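Local coordinates for sugar ABC transporter substrate-binding protein, BlMnBP1 (Bifidobacterium animalis subsp. lactis ATCC 27673, PDB 6I5R) that binds mannobiose and probably captures manno-oligosaccharides outside the cell for uptake by its partner ABC transporter, at residues 388-391 / 392-396; 233-236 / 237-240; 422-425 / 426-429. All coordinates share one frame; numbering follows the deposited sequence.

Contact 1 (388-391 / 392-396); sequences QEDL and LANVN. With ZN (zinc ion), chain J.
Asn-394 reaches back over one helical turn to Asp-390, and both side chains take hold of the same zinc ion, a small worked example of how residues four apart can serve one metal. The path begins at Asn-394 CB, which rests 3.4 Å from the backbone O of Asp-390. Asn-394 CG stands beside its own backbone N (chi1 -70°), which folds the amide back toward the start of the helix and brings Asn-394 CG to 3.2 Å from Asp-390 OD2. At the tip the two branches divide the work. Asn-394 OD1 coordinates the zinc at 2.3 Å, while Asn-394 ND2 donates to Asp-390 OD2 at 2.8 Å. That bond is bent and meets OD2 from above the carboxylate plane; amide and carboxylate planes stand 80° apart. With one branch on the metal and the other on the carboxylate, the amide is unlikely to flip.

The pair forms one side of a surface zinc site at the beginning of helix 391-399; Asp-107 and Ser-109, from a loop elsewhere in the chain, complete it with a water. Asp-390 chelates through both oxygens, OD1 lying 2.2 Å from the zinc, and its OD2 thus serves the metal and the Asn-394 amide at once. Beneath the site the backbone follows the same four-residue spacing: Asn-394 N donates to Asp-390 O, and Val-395 N to Leu-391 O at 2.9 Å in a nearly straight bond. Next to that bond the Leu-391 and Val-395 side chains lie alongside each other, pointing the same way, with CD1 of Leu-391 4.1 Å from CG2 of Val-395.

Contact 2 (233-236 / 237-240); sequences ASAP and DTHP. With ZN (zinc ion), chain D.
Ala-235 and Thr-238 close a type I beta turn, and the carbonyl O of Ala-235 illustrates how a single acceptor can anchor such a turn twice. Thr-238 N donates to Ala-235 O at 2.9 Å from above the carbonyl plane, and Thr-238 OG1 to the same O at 2.7 Å, in the plane and onto a lone pair. The second bond depends on OG1 sitting between the backbone N and the carbonyl carbon (chi1 68°), which turns the hydroxyl back over the turn. This is the tight half: Thr-238 OG1 also presses to 3.3 Å from Ala-235 CB, and Thr-238 is buried, touching Asp-232 of the preceding loop. The Asp-237 side chain brings OD1 to 3.3 Å from Ala-235 C and also touches Pro-171 and Glu-172 of helix 171-184.

The other half is looser. Pro-236, at the exposed corner, meets Asp-237 mainly through their shared backbone, and a water joins Pro-236 O to Thr-238 O, donating to both.

Beyond the turn, leading into helix 239-252, His-239 carries a zinc ion whose other ligands are waters, some too close together to be read literally. Its ND1 donates almost straight to Thr-238 OG1, in the ring plane, which fixes the ring's rotation and leaves His-239 NE2 to bind the zinc at 2.0 Å.

Contact 3 (422-425 / 426-429); sequences TRTI and DQIM
Ile-425 O accepts from Met-429 N at 2.8 Å, the shortest sound polar bond here and a regular first-turn bond of helix 425-443. Alongside this bond the two side chains cross at a slant, with CD1 of Ile-425 4.0 Å from the Met-429 methyl CE; the methionine chain bends at chi2 and chi3, which brings that methyl round. Both are buried against helix 239-252, where Tyr-241 touches each of them and its OH is hydrogen-bonded to Asp-426 OD1.

On another side of the helix start, Arg-423 lays its guanidinium over Ile-428. CG1 of the isoleucine sits under one face, offset toward the rim, and comes to 3.6 Å from Arg-423 NE. The arginine chain bends at chi3 (-74°), and the two side chains cross at about a right angle. At the edge of the group, NH1 gives a hydrogen bond to a water that in turn donates to Gln-427 O. The charge is met by three carboxylates, Asp-413 and Asp-417 of helix 409-420 and Glu-431 of the following helical turn. With an alanine here Asp-413, Asp-417 and Glu-431 would probably lose their salt-bridge partner, and a gap would be likely to open over Ile-428.

Between these two flanks lies the exposed polar end. Thr-424 N donates to Gln-427 OE1 at 2.9 Å, in the plane of the amide carbonyl and onto a lone pair, in a nearly straight bond. In return Gln-427 N donates to Thr-424 OG1 at 3.1 Å, the hydroxyl being swung between its backbone N and carbonyl carbon (chi1 66°). This reciprocal exchange, with Thr-424 as the N-cap, is a capping box.

Overall arrangement
Read from the N terminus, the three local contacts follow one another in series; none nests in or crosses another. Contact 2 comes first, turning the loop that follows helix 217-224 into helix 239-252. Contact 1 then leads from the loop after strand 377-379 into helix 391-399, and contact 3 closes the short link between helices 409-420 and 425-443. In space contacts 2 and 3 are neighbours, their nearest atoms about 5 Å apart, with contact 3 packed on helix 239-252. Contact 1 lies farther off, its centre about 24 and 26 Å from theirs, yet helix 425-443 starts at contact 3 and its C-terminal half comes back to contact 1 through Trp-436 and Asn-443.

Contact 1 (388-391 / 392-396)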
loop_
_atom_site.group_PDB
_atom_site.type_symbol
_atom_site.label_atom_id
_atom_site.label_comp_id
_atom_site.label_asym_id
_atom_site.label_seq_id
_atom_site.Cartn_x
_atom_site.Cartn_y
_atom_site.Cartn_z
ATOM N N GLN A 388 -1.777 16.081 -17.004
ATOM C CA GLN A 388 -1.209 16.240 -15.671
ATOM C C GLN A 388 -0.855 14.901 -15.037
ATOM O O GLN A 388 -0.584 14.846 -13.841
ATOM C CB GLN A 388 -2.177 17.004 -14.759
ATOM C CG GLN A 388 -2.174 18.514 -14.950
ATOM C CD GLN A 388 -2.879 19.274 -13.798
ATOM O OE1 GLN A 388 -2.392 20.313 -13.305
ATOM N NE2 GLN A 388 -4.037 18.773 -13.383
ATOM N N GLU A 389 -0.808 13.826 -15.824
ATOM C CA GLU A 389 -0.631 12.498 -15.243
ATOM C C GLU A 389 0.660 12.419 -14.441
ATOM O O GLU A 389 0.730 11.699 -13.441
ATOM C CB GLU A 389 -0.641 11.464 -16.361
ATOM C CG GLU A 389 -0.978 10.038 -15.948
ATOM C CD GLU A 389 -1.180 9.113 -17.161
ATOM O OE1 GLU A 389 -0.821 9.508 -18.275
ATOM O OE2 GLU A 389 -1.696 7.991 -16.998
ATOM N N ASP A 390 1.663 13.176 -14.855
ATOM C CA ASP A 390 3.015 13.125 -14.324
ATOM C C ASP A 390 3.263 14.177 -13.255
ATOM O O ASP A 390 4.361 14.232 -12.685
ATOM C CB ASP A 390 4.007 13.317 -15.482
ATOM C CG ASP A 390 5.420 12.950 -15.098
ATOM O OD1 ASP A 390 5.587 12.092 -14.210
ATOM O OD2 ASP A 390 6.379 13.510 -15.672
ATOM N N LEU A 391 2.267 15.014 -12.968
ATOM C CA LEU A 391 2.510 16.173 -12.127
ATOM C C LEU A 391 2.847 15.760 -10.692
ATOM O O LEU A 391 3.781 16.302 -10.092
ATOM C CB LEU A 391 1.285 17.089 -12.150
ATOM C CG LEU A 391 1.510 18.346 -11.330
ATOM C CD1 LEU A 391 2.567 19.220 -11.990
ATOM C CD2 LEU A 391 0.219 19.110 -11.146
ATOM N N LEU A 392 2.121 14.799 -10.138
ATOM C CA LEU A 392 2.412 14.383 -8.765
ATOM C C LEU A 392 3.809 13.781 -8.672
ATOM O O LEU A 392 4.563 14.080 -7.743
ATOM C CB LEU A 392 1.373 13.388 -8.247
ATOM C CG LEU A 392 1.683 12.848 -6.836
ATOM C CD1 LEU A 392 1.503 13.892 -5.728
ATOM C CD2 LEU A 392 0.818 11.610 -6.612
ATOM N N ALA A 393 4.167 12.910 -9.617
ATOM C CA ALA A 393 5.479 12.283 -9.560
ATOM C C ALA A 393 6.585 13.331 -9.606
ATOM O O ALA A 393 7.594 13.218 -8.896
ATOM C CB ALA A 393 5.633 11.279 -10.704
ATOM N N ASN A 394 6.392 14.382 -10.409
ATOM C CA ASN A 394 7.421 15.383 -10.617
ATOM C C ASN A 394 7.537 16.339 -9.439
ATOM O O ASN A 394 8.643 16.724 -9.051
ATOM C CB ASN A 394 7.117 16.146 -11.900
ATOM C CG ASN A 394 7.314 15.299 -13.144
ATOM O OD1 ASN A 394 7.721 14.119 -13.093
ATOM N ND2 ASN A 394 6.953 15.873 -14.266
ATOM N N VAL A 395 6.412 16.756 -8.870
ATOM C CA VAL A 395 6.484 17.568 -7.663
ATOM C C VAL A 395 7.086 16.752 -6.535
ATOM O O VAL A 395 7.835 17.273 -5.701
ATOM C CB VAL A 395 5.084 18.091 -7.291
ATOM C CG1 VAL A 395 5.101 18.771 -5.922
ATOM C CG2 VAL A 395 4.547 19.028 -8.391
ATOM N N ASN A 396 6.718 15.474 -6.466
ATOM C CA ASN A 396 7.237 14.578 -5.438
ATOM C C ASN A 396 8.752 14.479 -5.518
ATOM O O ASN A 396 9.463 14.578 -4.509
ATOM C CB ASN A 396 6.639 13.200 -5.632
ATOM C CG ASN A 396 5.920 12.710 -4.449
ATOM O OD1 ASN A 396 6.163 13.170 -3.324
ATOM N ND2 ASN A 396 5.037 11.738 -4.673
HETATM ZN ZN ZN J . 7.747 12.363 -14.545
HETATM O O HOH W 1 -0.759 14.022 -11.064
HETATM O O HOH W 2 2.369 11.369 -11.217
HETATM O O HOH W 3 8.716 14.127 -15.251
#

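Contact 2 (233-236 / 237-240)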
loop_
_atom_site.group_PDB
_atom_site.type_symbol
_atom_site.label_atom_id
_atom_site.label_comp_id
_atom_site.label_asym_id
_atom_site.label_seq_id
_atom_site.Cartn_x
_atom_site.Cartn_y
_atom_site.Cartn_z
ATOM N N ALA A 233 -7.962 25.253 8.454
ATOM C CA ALA A 233 -8.619 26.109 9.441
ATOM C C ALA A 233 -10.043 25.656 9.722
ATOM O O ALA A 233 -10.485 25.622 10.879
ATOM C CB ALA A 233 -8.618 27.560 8.961
ATOM N N SER A 234 -10.793 25.347 8.677
ATOM C CA SER A 234 -12.211 25.072 8.841
ATOM C C SER A 234 -12.456 23.721 9.477
ATOM O O SER A 234 -13.527 23.491 10.050
ATOM C CB SER A 234 -12.894 25.138 7.484
ATOM O OG SER A 234 -13.162 26.476 7.138
ATOM N N ALA A 235 -11.497 22.811 9.367
ATOM C CA ALA A 235 -11.709 21.416 9.728
ATOM C C ALA A 235 -10.370 20.868 10.169
ATOM O O ALA A 235 -9.747 20.042 9.475
ATOM C CB ALA A 235 -12.280 20.630 8.554
ATOM N N PRO A 236 -9.853 21.373 11.291
ATOM C CA PRO A 236 -8.459 21.102 11.648
ATOM C C PRO A 236 -8.179 19.652 11.945
ATOM O O PRO A 236 -7.001 19.255 11.931
ATOM C CB PRO A 236 -8.239 21.992 12.883
ATOM C CG PRO A 236 -9.625 22.272 13.400
ATOM C CD PRO A 236 -10.444 22.399 12.175
ATOM N N ASP A 237 -8.971 18.880 12.171
ATOM C CA ASP A 237 -9.043 17.439 12.314
ATOM C C ASP A 237 -9.220 16.709 10.988
ATOM O O ASP A 237 -9.595 15.527 10.979
ATOM C CB ASP A 237 -10.181 17.088 13.259
ATOM C CG ASP A 237 -11.538 17.558 12.752
ATOM O OD1 ASP A 237 -11.649 18.242 11.680
ATOM O OD2 ASP A 237 -12.528 17.225 13.464
ATOM N N THR A 238 -9.011 17.310 9.946
ATOM C CA THR A 238 -8.994 16.645 8.649
ATOM C C THR A 238 -7.727 17.044 7.893
ATOM O O THR A 238 -6.885 17.799 8.380
ATOM C CB THR A 238 -10.215 17.005 7.785
ATOM O OG1 THR A 238 -10.133 18.389 7.399
ATOM C CG2 THR A 238 -11.471 16.734 8.589
ATOM N N HIS A 239 -7.638 16.536 6.656
ATOM C CA HIS A 239 -6.559 16.825 5.721
ATOM C C HIS A 239 -5.237 16.201 6.205
ATOM O O HIS A 239 -5.179 15.627 7.290
ATOM C CB HIS A 239 -6.431 18.325 5.553
ATOM C CG HIS A 239 -7.416 18.882 4.586
ATOM N ND1 HIS A 239 -8.766 18.933 4.857
ATOM C CD2 HIS A 239 -7.268 19.329 3.318
ATOM C CE1 HIS A 239 -9.405 19.414 3.802
ATOM N NE2 HIS A 239 -8.516 19.684 2.867
ATOM N N PRO A 240 -4.173 16.280 5.371
ATOM C CA PRO A 240 -2.945 15.563 5.749
ATOM C C PRO A 240 -2.397 15.930 7.126
ATOM O O PRO A 240 -1.898 15.055 7.830
ATOM C CB PRO A 240 -1.977 15.916 4.614
ATOM C CG PRO A 240 -2.899 16.061 3.423
ATOM C CD PRO A 240 -4.149 16.731 3.970
HETATM ZN ZN ZN D . -9.457 20.806 1.526
HETATM O O HOH W 4 -5.772 19.945 9.561
HETATM O O HOH W 5 -11.027 19.636 2.035
HETATM O O HOH W 6 -11.058 21.489 1.599
HETATM O O HOH W 7 -8.274 20.574 0.247
HETATM O O HOH W 8 -10.607 22.066 0.042
HETATM O O HOH W 9 -9.023 22.684 2.660
#

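Contact 3 (422-425 / 426-429)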
loop_
_atom_site.group_PDB
_atom_site.type_symbol
_atom_site.label_atom_id
_atom_site.label_comp_id
_atom_site.label_asym_id
_atom_site.label_seq_id
_atom_site.Cartn_x
_atom_site.Cartn_y
_atom_site.Cartn_z
ATOM N N THR A 422 12.013 18.034 19.917
ATOM C CA THR A 422 12.869 18.988 19.221
ATOM C C THR A 422 12.052 19.981 18.410
ATOM O O THR A 422 12.486 21.119 18.202
ATOM C CB THR A 422 13.857 18.253 18.314
ATOM O OG1 THR A 422 13.148 17.502 17.332
ATOM C CG2 THR A 422 14.722 17.337 19.124
ATOM N N ARG A 423 10.879 19.564 17.951
ATOM C CA ARG A 423 10.052 20.340 17.045
ATOM C C ARG A 423 8.607 19.980 17.305
ATOM O O ARG A 423 8.313 18.838 17.661
ATOM C CB ARG A 423 10.315 20.049 15.565
ATOM C CG ARG A 423 11.581 20.622 15.004
ATOM C CD ARG A 423 11.519 20.723 13.483
ATOM N NE ARG A 423 11.645 19.436 12.803
ATOM C CZ ARG A 423 11.618 19.324 11.480
ATOM N NH1 ARG A 423 11.457 20.406 10.745
ATOM N NH2 ARG A 423 11.737 18.142 10.896
ATOM N N THR A 424 7.713 20.933 17.062
ATOM C CA THR A 424 6.276 20.677 17.064
ATOM C C THR A 424 5.832 20.121 15.710
ATOM O O THR A 424 6.538 20.235 14.704
ATOM C CB THR A 424 5.475 21.949 17.335
ATOM O OG1 THR A 424 5.648 22.856 16.237
ATOM C CG2 THR A 424 5.899 22.590 18.660
ATOM N N ILE A 425 4.629 19.541 15.672
ATOM C CA ILE A 425 4.155 19.057 14.378
ATOM C C ILE A 425 4.011 20.225 13.413
ATOM O O ILE A 425 4.253 20.079 12.207
ATOM C CB ILE A 425 2.843 18.264 14.524
ATOM C CG1 ILE A 425 2.483 17.592 13.192
ATOM C CG2 ILE A 425 1.679 19.173 14.934
ATOM C CD1 ILE A 425 3.517 16.602 12.670
ATOM N N ASP A 426 3.655 21.407 13.924
ATOM C CA ASP A 426 3.510 22.564 13.054
ATOM C C ASP A 426 4.817 22.857 12.342
ATOM O O ASP A 426 4.845 23.166 11.144
ATOM C CB ASP A 426 3.108 23.801 13.854
ATOM C CG ASP A 426 1.657 23.805 14.255
ATOM O OD1 ASP A 426 0.885 22.992 13.743
ATOM O OD2 ASP A 426 1.301 24.678 15.096
ATOM N N GLN A 427 5.912 22.824 13.100
ATOM C CA GLN A 427 7.216 23.140 12.560
ATOM C C GLN A 427 7.646 22.110 11.532
ATOM O O GLN A 427 8.233 22.463 10.506
ATOM C CB GLN A 427 8.218 23.220 13.695
ATOM C CG GLN A 427 8.018 24.409 14.596
ATOM C CD GLN A 427 9.022 24.407 15.737
ATOM O OE1 GLN A 427 9.021 23.526 16.584
ATOM N NE2 GLN A 427 9.949 25.349 15.698
ATOM N N ILE A 428 7.367 20.837 11.793
ATOM C CA ILE A 428 7.692 19.808 10.815
ATOM C C ILE A 428 6.878 20.017 9.551
ATOM O O ILE A 428 7.414 19.970 8.440
ATOM C CB ILE A 428 7.464 18.403 11.403
ATOM C CG1 ILE A 428 8.337 18.156 12.616
ATOM C CG2 ILE A 428 7.770 17.361 10.342
ATOM C CD1 ILE A 428 7.887 16.957 13.476
ATOM N N MET A 429 5.574 20.276 9.696
ATOM C CA MET A 429 4.748 20.455 8.516
ATOM C C MET A 429 5.152 21.708 7.750
ATOM O O MET A 429 5.102 21.725 6.522
ATOM C CB MET A 429 3.287 20.504 8.915
ATOM C CG MET A 429 2.803 19.199 9.526
ATOM S SD MET A 429 2.724 17.791 8.395
ATOM C CE MET A 429 4.230 16.924 8.784
HETATM O O HOH W 10 11.012 23.459 10.715
#